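Local coordinates for protein CEP104 (Gallus gallus, PDB 5JO8) that is a centriolar protein whose TOG domain, the part described here, probably binds tubulin or microtubules, at residues 222-227 / 233-238; 249-254 / 272-277. One frame throughout, in Å; residues are numbered along the deposited sequence.

How the contacts relate
Running from the N terminus, the chain is mostly helical, with no strand. Contact 1 comes first: it closes the short link between helix 213-223 and helix 229-245, pairing the last turn of one with the middle of the next. The chain then leaves helix 229-245 and enters helix 247-253. Contact 2 closes the longer excursion from there to helix 265-276, where the modelled chain ends. The two contacts follow in series and neither nest nor cross. Their centres lie about 15 Å apart, both on the same side of the chain's centre. Helix 229-245 links them: it supplies one side of contact 1 and borders contact 2 through Ile239 and Tyr243. Ile239 also touches Leu224.

Contact 1: residues 222-227 / 233-238; sequences GALEHR and DVALRI
Leu224 reaches across to Ala235 and Leu236, while Ala223 meets Ala235 methyl to methyl. Ala223 CB and Ala235 CB are 3.7 Å apart. With no longer side chain between them, the backbones come close, and the CA atoms of Ala223 and Ala235 are 5.9 Å apart. Leu224 can be followed outward. Its CB does not point at the helix. CG stands beside the backbone N (chi1 -70°), and from there one branch does the touching. Leu224 CD2 sits 3.8 Å from Ala235 CB. Leu224 CD2 is also 3.7 Å from Leu236 CD2. Behind that methyl, Leu236 CG is 3.9 Å from Leu224 CD2. The two leucine side chains cross at about a right angle. The meeting is wholly apolar, and all four residues are buried. Leu224 also touches Ile239, and Leu236 continues the packing to Leu266 and Leu270 of helix 265-276. Ala223 opens a type I beta turn that ends at His226, with His226 N bonded to Ala223 O (3.0 Å). The turn leads the chain off helix 213-223. All this is consistent with the packing of successive helices in the HEAT-like repeats of TOG domains.

Contact 2: residues 249-254 / 272-277; sequences AILEYL and DGFTKI
Phe274 sets the CD2-CE2-CZ side of its ring against three aliphatic side chains of 249-254, namely Ile250, Leu251 and Leu254. The ring makes every contact across the segments. The backbones stay well apart: the nearest CA atoms, of Leu251 and Phe274, are 9.3 Å from each other. The tight part is at the far end of the ring. Leu254 comes from the opposite direction and sets its CD1 methyl against the ring edge, in the ring plane. Leu254 CD1 is 3.6 Å from Phe274 CE2. Leu254 CD1 is almost as near to Phe274 CZ, at 3.7 Å. Ile250 crosses the phenylalanine side chain at about a right angle. Ile250 CG2 is anti to the backbone N and lies 3.8 Å from Phe274 CZ, at an oblique angle to the ring.

The more solvent-facing side is at Leu251, which is partly exposed, whereas Ile250 and Leu254 are buried. Leu251 slides past Phe274 in the opposite direction and brings Leu251 CD2 to 3.8 Å from Phe274 CD2, again obliquely. Further round the helices the side chains of Glu252, Thr275 and Lys276 are exposed. No hydrogen bond joins the segments. Within 249-254, Ile250 O accepts from both Tyr253 N and Leu254 N.

Helix 229-245 completes the surroundings: the rings of Tyr243 and Phe274 stack, Tyr243 touches Leu251, and Ile239 also meets Phe274. Ile250 reaches back to Met217 of helix 213-223. An aromatic ring set against aliphatic side chains, with no polar tie between the segments, is packing consistent with the C-terminal end of a HEAT-like helical TOG domain.

Contact 1: residues 222-227 / 233-238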
loop_
_atom_site.group_PDB
_atom_site.type_symbol
_atom_site.label_atom_id
_atom_site.label_comp_id
_atom_site.label_asym_id
_atom_site.label_seq_id
_atom_site.Cartn_x
_atom_site.Cartn_y
_atom_site.Cartn_z
ATOM N N GLY A 222 17.051 4.686 -8.970
ATOM C CA GLY A 222 17.445 4.101 -7.703
ATOM C C GLY A 222 17.404 2.583 -7.764
ATOM O O GLY A 222 18.330 1.908 -7.310
ATOM N N ALA A 223 16.327 2.049 -8.336
ATOM C CA ALA A 223 16.140 0.604 -8.436
ATOM C C ALA A 223 17.183 -0.074 -9.337
ATOM O O ALA A 223 17.422 -1.271 -9.206
ATOM C CB ALA A 223 14.719 0.276 -8.915
ATOM N N LEU A 224 17.793 0.695 -10.242
ATOM C CA LEU A 224 18.834 0.161 -11.126
ATOM C C LEU A 224 20.070 -0.231 -10.337
ATOM O O LEU A 224 20.917 -0.978 -10.832
ATOM C CB LEU A 224 19.229 1.188 -12.189
ATOM C CG LEU A 224 18.230 1.519 -13.299
ATOM C CD1 LEU A 224 18.773 2.615 -14.206
ATOM C CD2 LEU A 224 17.896 0.266 -14.094
ATOM N N GLU A 225 20.185 0.273 -9.116
ATOM C CA GLU A 225 21.330 -0.051 -8.273
ATOM C C GLU A 225 21.078 -1.304 -7.442
ATOM O O GLU A 225 21.966 -1.780 -6.738
ATOM C CB GLU A 225 21.672 1.132 -7.362
ATOM C CG GLU A 225 21.967 2.418 -8.115
ATOM C CD GLU A 225 22.731 3.418 -7.275
ATOM O OE1 GLU A 225 22.448 3.514 -6.061
ATOM O OE2 GLU A 225 23.621 4.101 -7.825
ATOM N N HIS A 226 19.867 -1.843 -7.513
ATOM C CA HIS A 226 19.539 -2.995 -6.683
ATOM C C HIS A 226 20.425 -4.191 -7.012
ATOM O O HIS A 226 20.835 -4.375 -8.155
ATOM C CB HIS A 226 18.062 -3.372 -6.802
ATOM C CG HIS A 226 17.580 -4.252 -5.690
ATOM N ND1 HIS A 226 17.732 -5.620 -5.698
ATOM C CD2 HIS A 226 16.974 -3.947 -4.517
ATOM C CE1 HIS A 226 17.227 -6.124 -4.586
ATOM N NE2 HIS A 226 16.760 -5.130 -3.852
ATOM N N ARG A 227 20.734 -4.998 -6.005
ATOM C CA ARG A 227 21.647 -6.121 -6.209
ATOM C C ARG A 227 21.057 -7.250 -7.061
ATOM O O ARG A 227 21.791 -8.057 -7.624
ATOM C CB ARG A 227 22.144 -6.660 -4.863
ATOM C CG ARG A 227 21.052 -7.188 -3.956
ATOM C CD ARG A 227 21.603 -7.486 -2.569
ATOM N NE ARG A 227 20.590 -8.077 -1.696
ATOM C CZ ARG A 227 20.821 -8.476 -0.449
ATOM N NH1 ARG A 227 22.031 -8.349 0.077
ATOM N NH2 ARG A 227 19.838 -9.004 0.271
ATOM N N ASP A 233 15.759 -5.230 -13.864
ATOM C CA ASP A 233 15.103 -5.416 -15.147
ATOM C C ASP A 233 13.733 -4.737 -15.197
ATOM O O ASP A 233 13.374 -4.149 -16.215
ATOM C CB ASP A 233 15.000 -6.901 -15.496
ATOM C CG ASP A 233 14.316 -7.142 -16.827
ATOM O OD1 ASP A 233 14.932 -6.844 -17.871
ATOM O OD2 ASP A 233 13.168 -7.635 -16.830
ATOM N N VAL A 234 12.978 -4.778 -14.095
ATOM C CA VAL A 234 11.707 -4.062 -14.074
ATOM C C VAL A 234 11.961 -2.556 -14.122
ATOM O O VAL A 234 11.248 -1.822 -14.802
ATOM C CB VAL A 234 10.842 -4.433 -12.864
ATOM C CG1 VAL A 234 9.507 -3.696 -12.936
ATOM C CG2 VAL A 234 10.627 -5.935 -12.824
ATOM N N ALA A 235 12.990 -2.103 -13.410
ATOM C CA ALA A 235 13.351 -0.689 -13.436
ATOM C C ALA A 235 13.663 -0.225 -14.864
ATOM O O ALA A 235 13.225 0.846 -15.287
ATOM C CB ALA A 235 14.515 -0.420 -12.493
ATOM N N LEU A 236 14.374 -1.063 -15.622
ATOM C CA LEU A 236 14.630 -0.762 -17.025
ATOM C C LEU A 236 13.339 -0.651 -17.829
ATOM O O LEU A 236 13.181 0.265 -18.625
ATOM C CB LEU A 236 15.516 -1.835 -17.644
ATOM C CG LEU A 236 16.950 -1.898 -17.148
ATOM C CD1 LEU A 236 17.562 -3.203 -17.623
ATOM C CD2 LEU A 236 17.730 -0.701 -17.676
ATOM N N ARG A 237 12.423 -1.593 -17.631
ATOM C CA ARG A 237 11.135 -1.550 -18.325
ATOM C C ARG A 237 10.378 -0.261 -18.044
ATOM O O ARG A 237 9.757 0.318 -18.935
ATOM C CB ARG A 237 10.264 -2.747 -17.944
ATOM C CG ARG A 237 10.834 -4.077 -18.398
ATOM C CD ARG A 237 9.730 -5.106 -18.612
ATOM N NE ARG A 237 8.924 -5.345 -17.417
ATOM C CZ ARG A 237 9.164 -6.306 -16.527
ATOM N NH1 ARG A 237 10.202 -7.117 -16.688
ATOM N NH2 ARG A 237 8.369 -6.457 -15.474
ATOM N N ILE A 238 10.448 0.205 -16.799
ATOM C CA ILE A 238 9.778 1.433 -16.413
ATOM C C ILE A 238 10.382 2.601 -17.184
ATOM O O ILE A 238 9.664 3.429 -17.748
ATOM C CB ILE A 238 9.869 1.627 -14.891
ATOM C CG1 ILE A 238 8.927 0.662 -14.162
ATOM C CG2 ILE A 238 9.547 3.068 -14.496
ATOM C CD1 ILE A 238 9.212 0.540 -12.679
#

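Contact 2: residues 249-254 / 272-277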
loop_
_atom_site.group_PDB
_atom_site.type_symbol
_atom_site.label_atom_id
_atom_site.label_comp_id
_atom_site.label_asym_id
_atom_site.label_seq_id
_atom_site.Cartn_x
_atom_site.Cartn_y
_atom_site.Cartn_z
ATOM N N ALA A 249 13.192 14.450 -21.729
ATOM C CA ALA A 249 13.270 14.502 -20.272
ATOM C C ALA A 249 14.088 13.347 -19.716
ATOM O O ALA A 249 14.887 13.526 -18.799
ATOM C CB ALA A 249 11.876 14.508 -19.665
ATOM N N ILE A 250 13.901 12.163 -20.288
ATOM C CA ILE A 250 14.623 10.991 -19.824
ATOM C C ILE A 250 16.112 11.120 -20.093
ATOM O O ILE A 250 16.940 10.863 -19.214
ATOM C CB ILE A 250 14.043 9.704 -20.429
ATOM C CG1 ILE A 250 12.567 9.543 -20.049
ATOM C CG2 ILE A 250 14.863 8.506 -19.993
ATOM C CD1 ILE A 250 12.256 9.812 -18.610
ATOM N N LEU A 251 16.466 11.522 -21.309
ATOM C CA LEU A 251 17.873 11.678 -21.653
ATOM C C LEU A 251 18.551 12.769 -20.821
ATOM O O LEU A 251 19.737 12.669 -20.497
ATOM C CB LEU A 251 18.023 11.970 -23.146
ATOM C CG LEU A 251 17.639 10.798 -24.043
ATOM C CD1 LEU A 251 17.511 11.270 -25.484
ATOM C CD2 LEU A 251 18.673 9.693 -23.919
ATOM N N GLU A 252 17.789 13.803 -20.486
ATOM C CA GLU A 252 18.291 14.898 -19.660
ATOM C C GLU A 252 18.477 14.468 -18.210
ATOM O O GLU A 252 19.238 15.084 -17.468
ATOM C CB GLU A 252 17.349 16.098 -19.747
ATOM C CG GLU A 252 17.477 16.884 -21.053
ATOM C CD GLU A 252 16.218 17.658 -21.391
ATOM O OE1 GLU A 252 15.284 17.672 -20.558
ATOM O OE2 GLU A 252 16.156 18.242 -22.495
ATOM N N TYR A 253 17.789 13.406 -17.807
ATOM C CA TYR A 253 17.871 12.953 -16.428
ATOM C C TYR A 253 19.091 12.077 -16.215
ATOM O O TYR A 253 19.805 12.201 -15.213
ATOM C CB TYR A 253 16.598 12.181 -16.044
ATOM C CG TYR A 253 16.445 11.981 -14.553
ATOM C CD1 TYR A 253 15.810 12.940 -13.775
ATOM C CD2 TYR A 253 16.941 10.851 -13.918
ATOM C CE1 TYR A 253 15.677 12.777 -12.396
ATOM C CE2 TYR A 253 16.812 10.676 -12.539
ATOM C CZ TYR A 253 16.173 11.645 -11.791
ATOM O OH TYR A 253 16.038 11.488 -10.431
ATOM N N LEU A 254 19.309 11.168 -17.166
ATOM C CA LEU A 254 20.304 10.130 -17.022
ATOM C C LEU A 254 21.686 10.700 -17.232
ATOM O O LEU A 254 21.835 11.803 -17.788
ATOM C CB LEU A 254 20.019 9.013 -18.037
ATOM C CG LEU A 254 18.724 8.243 -17.771
ATOM C CD1 LEU A 254 18.321 7.455 -19.006
ATOM C CD2 LEU A 254 18.883 7.301 -16.575
ATOM N N ASP A 272 21.365 1.489 -25.841
ATOM C CA ASP A 272 21.052 0.702 -27.043
ATOM C C ASP A 272 19.549 0.532 -27.194
ATOM O O ASP A 272 19.011 0.609 -28.303
ATOM C CB ASP A 272 21.710 -0.675 -27.008
ATOM C CG ASP A 272 23.192 -0.619 -27.283
ATOM O OD1 ASP A 272 23.668 0.422 -27.790
ATOM O OD2 ASP A 272 23.872 -1.621 -26.989
ATOM N N GLY A 273 18.876 0.294 -26.069
ATOM C CA GLY A 273 17.434 0.153 -26.061
ATOM C C GLY A 273 16.760 1.416 -26.544
ATOM O O GLY A 273 15.809 1.356 -27.318
ATOM N N PHE A 274 17.246 2.571 -26.079
ATOM C CA PHE A 274 16.714 3.841 -26.539
ATOM C C PHE A 274 16.851 3.962 -28.061
ATOM O O PHE A 274 15.921 4.380 -28.755
ATOM C CB PHE A 274 17.447 5.013 -25.876
ATOM C CG PHE A 274 17.138 5.206 -24.408
ATOM C CD1 PHE A 274 16.029 4.618 -23.806
ATOM C CD2 PHE A 274 17.967 6.002 -23.634
ATOM C CE1 PHE A 274 15.768 4.821 -22.450
ATOM C CE2 PHE A 274 17.712 6.211 -22.292
ATOM C CZ PHE A 274 16.612 5.622 -21.698
ATOM N N THR A 275 18.029 3.622 -28.564
ATOM C CA THR A 275 18.289 3.705 -29.995
ATOM C C THR A 275 17.424 2.704 -30.775
ATOM O O THR A 275 17.000 2.991 -31.892
ATOM C CB THR A 275 19.783 3.521 -30.289
ATOM O OG1 THR A 275 20.519 4.576 -29.655
ATOM C CG2 THR A 275 20.059 3.558 -31.799
ATOM N N LYS A 276 17.137 1.553 -30.168
ATOM C CA LYS A 276 16.190 0.596 -30.753
ATOM C C LYS A 276 14.783 1.184 -30.846
ATOM O O LYS A 276 14.078 0.968 -31.831
ATOM C CB LYS A 276 16.168 -0.707 -29.951
ATOM C CG LYS A 276 17.436 -1.526 -30.084
ATOM C CD LYS A 276 17.388 -2.795 -29.253
ATOM C CE LYS A 276 18.629 -3.644 -29.493
ATOM N NZ LYS A 276 18.544 -4.975 -28.829
ATOM N N ILE A 277 14.379 1.921 -29.813
ATOM C CA ILE A 277 13.085 2.588 -29.793
ATOM C C ILE A 277 13.044 3.732 -30.805
ATOM O O ILE A 277 12.009 3.995 -31.424
ATOM C CB ILE A 277 12.728 3.057 -28.353
ATOM C CG1 ILE A 277 12.565 1.843 -27.431
ATOM C CG2 ILE A 277 11.477 3.921 -28.354
ATOM C CD1 ILE A 277 12.521 2.184 -25.945
#